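Local atomic coordinates of probable mannosyltransferase KTR4 (Saccharomyces cerevisiae, PDB entry 5A07), a protein that is a probable yeast mannosyltransferase of the GT-A clan, with guanosine-5'-diphosphate and manganese bound in the model. Residues K104-D115 against L222-P233. Residues are numbered along the deposited sequence; the frame is centred on the assembly and turned at random.
With MN (manganese (II) ion), chain G; GDP (guanosine-5'-diphosphate), chain F.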
loop_
_atom_site.group_PDB
_atom_site.type_symbol
_atom_site.label_atom_id
_atom_site.label_comp_id
_atom_site.label_asym_id
_atom_site.label_seq_id
_atom_site.Cartn_x
_atom_site.Cartn_y
_atom_site.Cartn_z
ATOM N N LYS B 104 -8.966 -17.254 -5.166
ATOM C CA LYS B 104 -9.000 -17.421 -3.715
ATOM C C LYS B 104 -8.688 -16.072 -3.007
ATOM O O LYS B 104 -7.575 -15.830 -2.544
ATOM C CB LYS B 104 -7.970 -18.449 -3.218
ATOM C CG LYS B 104 -7.945 -19.727 -3.958
ATOM C CD LYS B 104 -9.067 -20.604 -3.678
ATOM C CE LYS B 104 -8.578 -22.065 -3.811
ATOM N NZ LYS B 104 -9.791 -22.856 -4.171
ATOM N N GLY B 105 -9.706 -15.218 -2.952
ATOM C CA GLY B 105 -9.520 -13.860 -2.547
ATOM C C GLY B 105 -10.656 -13.396 -1.675
ATOM O O GLY B 105 -11.775 -13.963 -1.752
ATOM N N THR B 106 -10.354 -12.371 -0.865
ATOM C CA THR B 106 -11.329 -11.758 0.003
ATOM C C THR B 106 -11.068 -10.270 0.043
ATOM O O THR B 106 -9.923 -9.829 -0.102
ATOM C CB THR B 106 -11.291 -12.356 1.407
ATOM O OG1 THR B 106 -12.396 -11.923 2.204
ATOM C CG2 THR B 106 -9.961 -12.071 2.096
ATOM N N ILE B 107 -12.142 -9.536 0.276
ATOM C CA ILE B 107 -12.050 -8.149 0.690
ATOM C C ILE B 107 -11.843 -8.117 2.161
ATOM O O ILE B 107 -12.558 -8.794 2.874
ATOM C CB ILE B 107 -13.302 -7.410 0.293
ATOM C CG1 ILE B 107 -13.410 -7.481 -1.214
ATOM C CG2 ILE B 107 -13.158 -5.968 0.700
ATOM C CD1 ILE B 107 -14.786 -7.445 -1.619
ATOM N N LEU B 108 -10.794 -7.455 2.629
ATOM C CA LEU B 108 -10.416 -7.479 4.009
ATOM C C LEU B 108 -10.531 -6.123 4.664
ATOM O O LEU B 108 -10.044 -5.122 4.129
ATOM C CB LEU B 108 -8.951 -7.935 4.148
ATOM C CG LEU B 108 -8.357 -7.784 5.556
ATOM C CD1 LEU B 108 -8.976 -8.727 6.570
ATOM C CD2 LEU B 108 -6.852 -8.022 5.536
ATOM N N SER B 109 -11.137 -6.053 5.857
ATOM C CA SER B 109 -11.135 -4.831 6.619
ATOM C C SER B 109 -10.822 -5.138 8.092
ATOM O O SER B 109 -11.529 -5.932 8.731
ATOM C CB SER B 109 -12.494 -4.104 6.612
ATOM O OG SER B 109 -13.108 -3.976 5.338
ATOM N N LEU B 110 -9.849 -4.413 8.604
ATOM C CA LEU B 110 -9.568 -4.343 10.009
ATOM C C LEU B 110 -10.271 -3.139 10.495
ATOM O O LEU B 110 -9.926 -2.025 10.090
ATOM C CB LEU B 110 -8.066 -4.159 10.213
ATOM C CG LEU B 110 -7.598 -3.956 11.634
ATOM C CD1 LEU B 110 -7.692 -5.274 12.417
ATOM C CD2 LEU B 110 -6.173 -3.397 11.738
ATOM N N VAL B 111 -11.277 -3.335 11.379
ATOM C CA VAL B 111 -12.086 -2.235 11.841
ATOM C C VAL B 111 -12.567 -2.449 13.274
ATOM O O VAL B 111 -12.560 -3.581 13.753
ATOM C CB VAL B 111 -13.368 -2.055 10.996
ATOM C CG1 VAL B 111 -13.024 -1.418 9.650
ATOM C CG2 VAL B 111 -14.039 -3.352 10.684
ATOM N N ARG B 112 -12.963 -1.334 13.891
ATOM C CA ARG B 112 -13.509 -1.328 15.217
ATOM C C ARG B 112 -15.024 -1.379 15.121
ATOM O O ARG B 112 -15.614 -1.086 14.086
ATOM C CB ARG B 112 -13.081 -0.075 15.942
ATOM C CG ARG B 112 -11.606 -0.007 16.294
ATOM C CD ARG B 112 -11.149 1.411 16.633
ATOM N NE ARG B 112 -11.108 2.055 15.308
ATOM C CZ ARG B 112 -10.201 2.917 14.869
ATOM N NH1 ARG B 112 -9.227 3.312 15.662
ATOM N NH2 ARG B 112 -10.267 3.359 13.609
ATOM N N ASN B 113 -15.687 -1.801 16.211
ATOM C CA ASN B 113 -17.158 -1.727 16.266
ATOM C C ASN B 113 -17.694 -0.350 15.935
ATOM O O ASN B 113 -18.730 -0.185 15.232
ATOM C CB ASN B 113 -17.694 -2.253 17.639
ATOM C CG ASN B 113 -17.594 -3.794 17.719
ATOM O OD1 ASN B 113 -18.199 -4.519 16.934
ATOM N ND2 ASN B 113 -16.781 -4.277 18.634
ATOM N N SER B 114 -16.968 0.648 16.409
ATOM C CA SER B 114 -17.337 2.021 16.226
ATOM C C SER B 114 -17.163 2.478 14.777
ATOM O O SER B 114 -17.618 3.557 14.479
ATOM C CB SER B 114 -16.509 2.949 17.140
ATOM O OG SER B 114 -15.174 2.851 16.828
ATOM N N ASP B 115 -16.591 1.646 13.879
ATOM C CA ASP B 115 -16.356 2.095 12.485
ATOM C C ASP B 115 -17.496 1.660 11.630
ATOM O O ASP B 115 -17.459 1.772 10.396
ATOM C CB ASP B 115 -15.074 1.469 11.968
ATOM C CG ASP B 115 -13.857 2.085 12.568
ATOM O OD1 ASP B 115 -13.824 3.336 12.672
ATOM O OD2 ASP B 115 -12.928 1.361 12.974
ATOM N N LEU B 222 -7.763 -16.143 7.218
ATOM C CA LEU B 222 -7.102 -15.781 5.961
ATOM C C LEU B 222 -6.244 -16.931 5.413
ATOM O O LEU B 222 -5.656 -16.817 4.348
ATOM C CB LEU B 222 -6.263 -14.512 6.191
ATOM C CG LEU B 222 -7.110 -13.219 6.351
ATOM C CD1 LEU B 222 -6.157 -12.057 6.315
ATOM C CD2 LEU B 222 -8.120 -12.995 5.278
ATOM N N SER B 223 -6.178 -18.024 6.166
ATOM C CA SER B 223 -5.257 -19.140 5.762
ATOM C C SER B 223 -5.755 -19.684 4.438
ATOM O O SER B 223 -5.010 -20.167 3.664
ATOM C CB SER B 223 -5.205 -20.257 6.845
ATOM O OG SER B 223 -6.434 -21.020 6.791
ATOM N N LYS B 224 -7.057 -19.626 4.155
ATOM C CA LYS B 224 -7.567 -20.176 2.913
ATOM C C LYS B 224 -7.475 -19.242 1.685
ATOM O O LYS B 224 -7.984 -19.575 0.610
ATOM C CB LYS B 224 -9.039 -20.590 3.127
ATOM C CG LYS B 224 -10.017 -19.483 3.579
ATOM C CD LYS B 224 -11.446 -20.015 3.813
ATOM C CE LYS B 224 -12.357 -18.965 4.407
ATOM N NZ LYS B 224 -12.016 -18.512 5.788
ATOM N N TYR B 225 -6.962 -18.037 1.835
ATOM C CA TYR B 225 -6.942 -17.094 0.681
ATOM C C TYR B 225 -5.504 -16.859 0.193
ATOM O O TYR B 225 -4.593 -16.776 1.005
ATOM C CB TYR B 225 -7.564 -15.770 1.071
ATOM C CG TYR B 225 -9.015 -15.822 1.450
ATOM C CD1 TYR B 225 -9.957 -16.186 0.557
ATOM C CD2 TYR B 225 -9.403 -15.599 2.735
ATOM C CE1 TYR B 225 -11.299 -16.221 0.889
ATOM C CE2 TYR B 225 -10.719 -15.640 3.109
ATOM C CZ TYR B 225 -11.668 -15.939 2.179
ATOM O OH TYR B 225 -12.980 -15.987 2.587
ATOM N N LYS B 226 -5.391 -16.617 -1.118
ATOM C CA LYS B 226 -4.171 -16.173 -1.747
ATOM C C LYS B 226 -4.108 -14.621 -1.892
ATOM O O LYS B 226 -3.012 -14.028 -1.842
ATOM C CB LYS B 226 -4.059 -16.830 -3.149
ATOM C CG LYS B 226 -2.807 -16.421 -3.928
ATOM C CD LYS B 226 -2.663 -17.240 -5.178
ATOM C CE LYS B 226 -1.557 -16.757 -6.103
ATOM N NZ LYS B 226 -0.236 -16.652 -5.468
ATOM N N TYR B 227 -5.283 -13.984 -2.044
ATOM C CA TYR B 227 -5.332 -12.528 -2.333
ATOM C C TYR B 227 -6.200 -11.828 -1.333
ATOM O O TYR B 227 -7.245 -12.398 -0.938
ATOM C CB TYR B 227 -5.935 -12.291 -3.674
ATOM C CG TYR B 227 -5.105 -12.753 -4.829
ATOM C CD1 TYR B 227 -3.968 -12.040 -5.230
ATOM C CD2 TYR B 227 -5.393 -13.931 -5.479
ATOM C CE1 TYR B 227 -3.193 -12.458 -6.267
ATOM C CE2 TYR B 227 -4.606 -14.347 -6.540
ATOM C CZ TYR B 227 -3.515 -13.606 -6.950
ATOM O OH TYR B 227 -2.691 -14.047 -8.014
ATOM N N VAL B 228 -5.836 -10.578 -1.019
ATOM C CA VAL B 228 -6.705 -9.722 -0.230
ATOM C C VAL B 228 -6.813 -8.418 -0.990
ATOM O O VAL B 228 -5.845 -7.970 -1.641
ATOM C CB VAL B 228 -6.263 -9.444 1.229
ATOM C CG1 VAL B 228 -6.147 -10.738 2.097
ATOM C CG2 VAL B 228 -5.006 -8.705 1.261
ATOM N N TRP B 229 -7.998 -7.823 -0.922
ATOM C CA TRP B 229 -8.212 -6.447 -1.243
ATOM C C TRP B 229 -8.450 -5.788 0.116
ATOM O O TRP B 229 -9.531 -5.954 0.704
ATOM C CB TRP B 229 -9.429 -6.368 -2.175
ATOM C CG TRP B 229 -9.788 -5.005 -2.682
ATOM C CD1 TRP B 229 -9.714 -3.823 -1.997
ATOM C CD2 TRP B 229 -10.345 -4.704 -3.964
ATOM N NE1 TRP B 229 -10.154 -2.761 -2.815
ATOM C CE2 TRP B 229 -10.543 -3.285 -4.025
ATOM C CE3 TRP B 229 -10.701 -5.485 -5.064
ATOM C CZ2 TRP B 229 -11.076 -2.665 -5.152
ATOM C CZ3 TRP B 229 -11.151 -4.872 -6.201
ATOM C CH2 TRP B 229 -11.334 -3.453 -6.238
ATOM N N ARG B 230 -7.526 -4.968 0.574
ATOM C CA ARG B 230 -7.693 -4.165 1.769
ATOM C C ARG B 230 -8.628 -2.977 1.569
ATOM O O ARG B 230 -8.387 -2.142 0.697
ATOM C CB ARG B 230 -6.356 -3.675 2.273
ATOM C CG ARG B 230 -6.412 -2.790 3.517
ATOM C CD ARG B 230 -4.993 -2.649 3.967
ATOM N NE ARG B 230 -4.821 -1.599 4.921
ATOM C CZ ARG B 230 -3.657 -1.296 5.445
ATOM N NH1 ARG B 230 -2.569 -1.992 5.152
ATOM N NH2 ARG B 230 -3.572 -0.310 6.295
ATOM N N LEU B 231 -9.635 -2.882 2.451
ATOM C CA LEU B 231 -10.629 -1.829 2.472
ATOM C C LEU B 231 -10.621 -1.140 3.837
ATOM O O LEU B 231 -10.581 -1.804 4.883
ATOM C CB LEU B 231 -12.000 -2.443 2.255
ATOM C CG LEU B 231 -13.110 -1.440 2.086
ATOM C CD1 LEU B 231 -12.973 -0.638 0.795
ATOM C CD2 LEU B 231 -14.413 -2.220 2.071
ATOM N N GLU B 232 -10.589 0.191 3.844
ATOM C CA GLU B 232 -10.628 0.958 5.087
ATOM C C GLU B 232 -11.920 1.782 5.150
ATOM O O GLU B 232 -12.587 1.987 4.133
ATOM C CB GLU B 232 -9.463 1.937 5.188
ATOM C CG GLU B 232 -8.138 1.238 5.365
ATOM C CD GLU B 232 -7.064 2.046 6.070
ATOM O OE1 GLU B 232 -7.215 3.276 6.289
ATOM O OE2 GLU B 232 -5.966 1.468 6.199
ATOM N N PRO B 233 -12.290 2.178 6.352
ATOM C CA PRO B 233 -13.490 2.999 6.468
ATOM C C PRO B 233 -13.364 4.340 5.744
ATOM O O PRO B 233 -12.270 4.893 5.648
ATOM C CB PRO B 233 -13.607 3.252 7.981
ATOM C CG PRO B 233 -12.867 2.146 8.590
ATOM C CD PRO B 233 -11.720 1.894 7.655
HETATM MN MN MN G . -7.660 5.201 7.199
HETATM P PB GDP F . -4.815 5.992 8.889
HETATM O O1B GDP F . -5.160 7.343 9.390
HETATM O O2B GDP F . -3.459 5.579 8.905
HETATM O O3B GDP F . -5.573 5.643 7.665
HETATM O O3A GDP F . -5.339 5.088 10.131
HETATM P PA GDP F . -6.735 4.396 10.428
HETATM O O1A GDP F . -7.295 4.748 11.737
HETATM O O2A GDP F . -7.718 4.413 9.331
HETATM O "O5'" GDP F . -6.254 2.903 10.607
HETATM C "C5'" GDP F . -5.933 1.936 9.598
HETATM C "C4'" GDP F . -6.903 0.767 9.556
HETATM O "O4'" GDP F . -6.780 0.064 10.799
HETATM C "C3'" GDP F . -8.364 1.154 9.397
HETATM O "O3'" GDP F . -9.050 0.086 8.700
HETATM C "C2'" GDP F . -8.835 1.279 10.855
HETATM O "O2'" GDP F . -10.222 1.002 10.994
HETATM C "C1'" GDP F . -8.042 0.188 11.484
HETATM N N9 GDP F . -7.684 0.437 12.901
HETATM C C8 GDP F . -6.909 1.420 13.427
HETATM N N7 GDP F . -6.790 1.224 14.803
HETATM C C5 GDP F . -7.492 0.089 15.104
HETATM C C6 GDP F . -7.752 -0.662 16.348
HETATM O O6 GDP F . -7.209 -0.163 17.385
HETATM N N1 GDP F . -8.526 -1.753 16.269
HETATM C C2 GDP F . -9.099 -2.177 15.080
HETATM N N2 GDP F . -9.864 -3.263 15.076
HETATM N N3 GDP F . -8.892 -1.512 13.902
HETATM C C4 GDP F . -8.072 -0.446 13.868
HETATM O O HOH W 1 -8.646 -2.145 6.825
HETATM O O HOH W 2 -10.037 4.946 7.115
HETATM O O HOH W 3 -8.231 7.298 8.146
#
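Thr-106 sits squarely over the Tyr-225 ring: its CB lies 3.7 Å from the ring centroid and 11° off the normal, a CH-pi contact. Lys-224 CG occupies the opposite face, so the phenol is held flat between the two. Thr-106 OG1, anti to the backbone N (chi1 -170°), leads instead toward Thr-139 and Pro-137, while CG2 meets Leu-222 CD2. Beyond this corner, strands 105-110 and 227-230 pair in parallel. At the start of the pairing, Lys-104 O accepts from two amides, Lys-226 N at 2.7 Å and Tyr-227 N at 3.0 Å. Bonds from Thr-106 N to Tyr-227 O, Trp-229 N to Thr-106 O, Leu-108 N to Trp-229 O and Leu-231 N to Leu-108 O follow. On one face of the sheet Leu-108 CB packs on Val-228 CB; on the other, Ile-107 CG2 touches Leu-231 CB at 4.0 Å, their side chains running alongside each other, and Ile-107 and Trp-229 reach helix 116-131.

Toward their C-terminal ends the two segments frame the nucleotide site, as in other GT-A folds, where an acidic residue commonly binds the metal. Leu-110 O accepts from GDP O3' at 2.7 Å. The Arg-112 guanidinium lies over GDP N7, its NE bound to Asp-115 OD2 in its own plane. Glu-232 OE1 binds manganese at 2.2 Å, with His-381 also in the coordination shell, while Glu-232 OE2 takes a salt bridge from Arg-230 NH2 at 3.0 Å. This division of labour is consistent with Arg-230, itself bridged to Asp-354 and Glu-322, orienting the carboxylate that binds manganese.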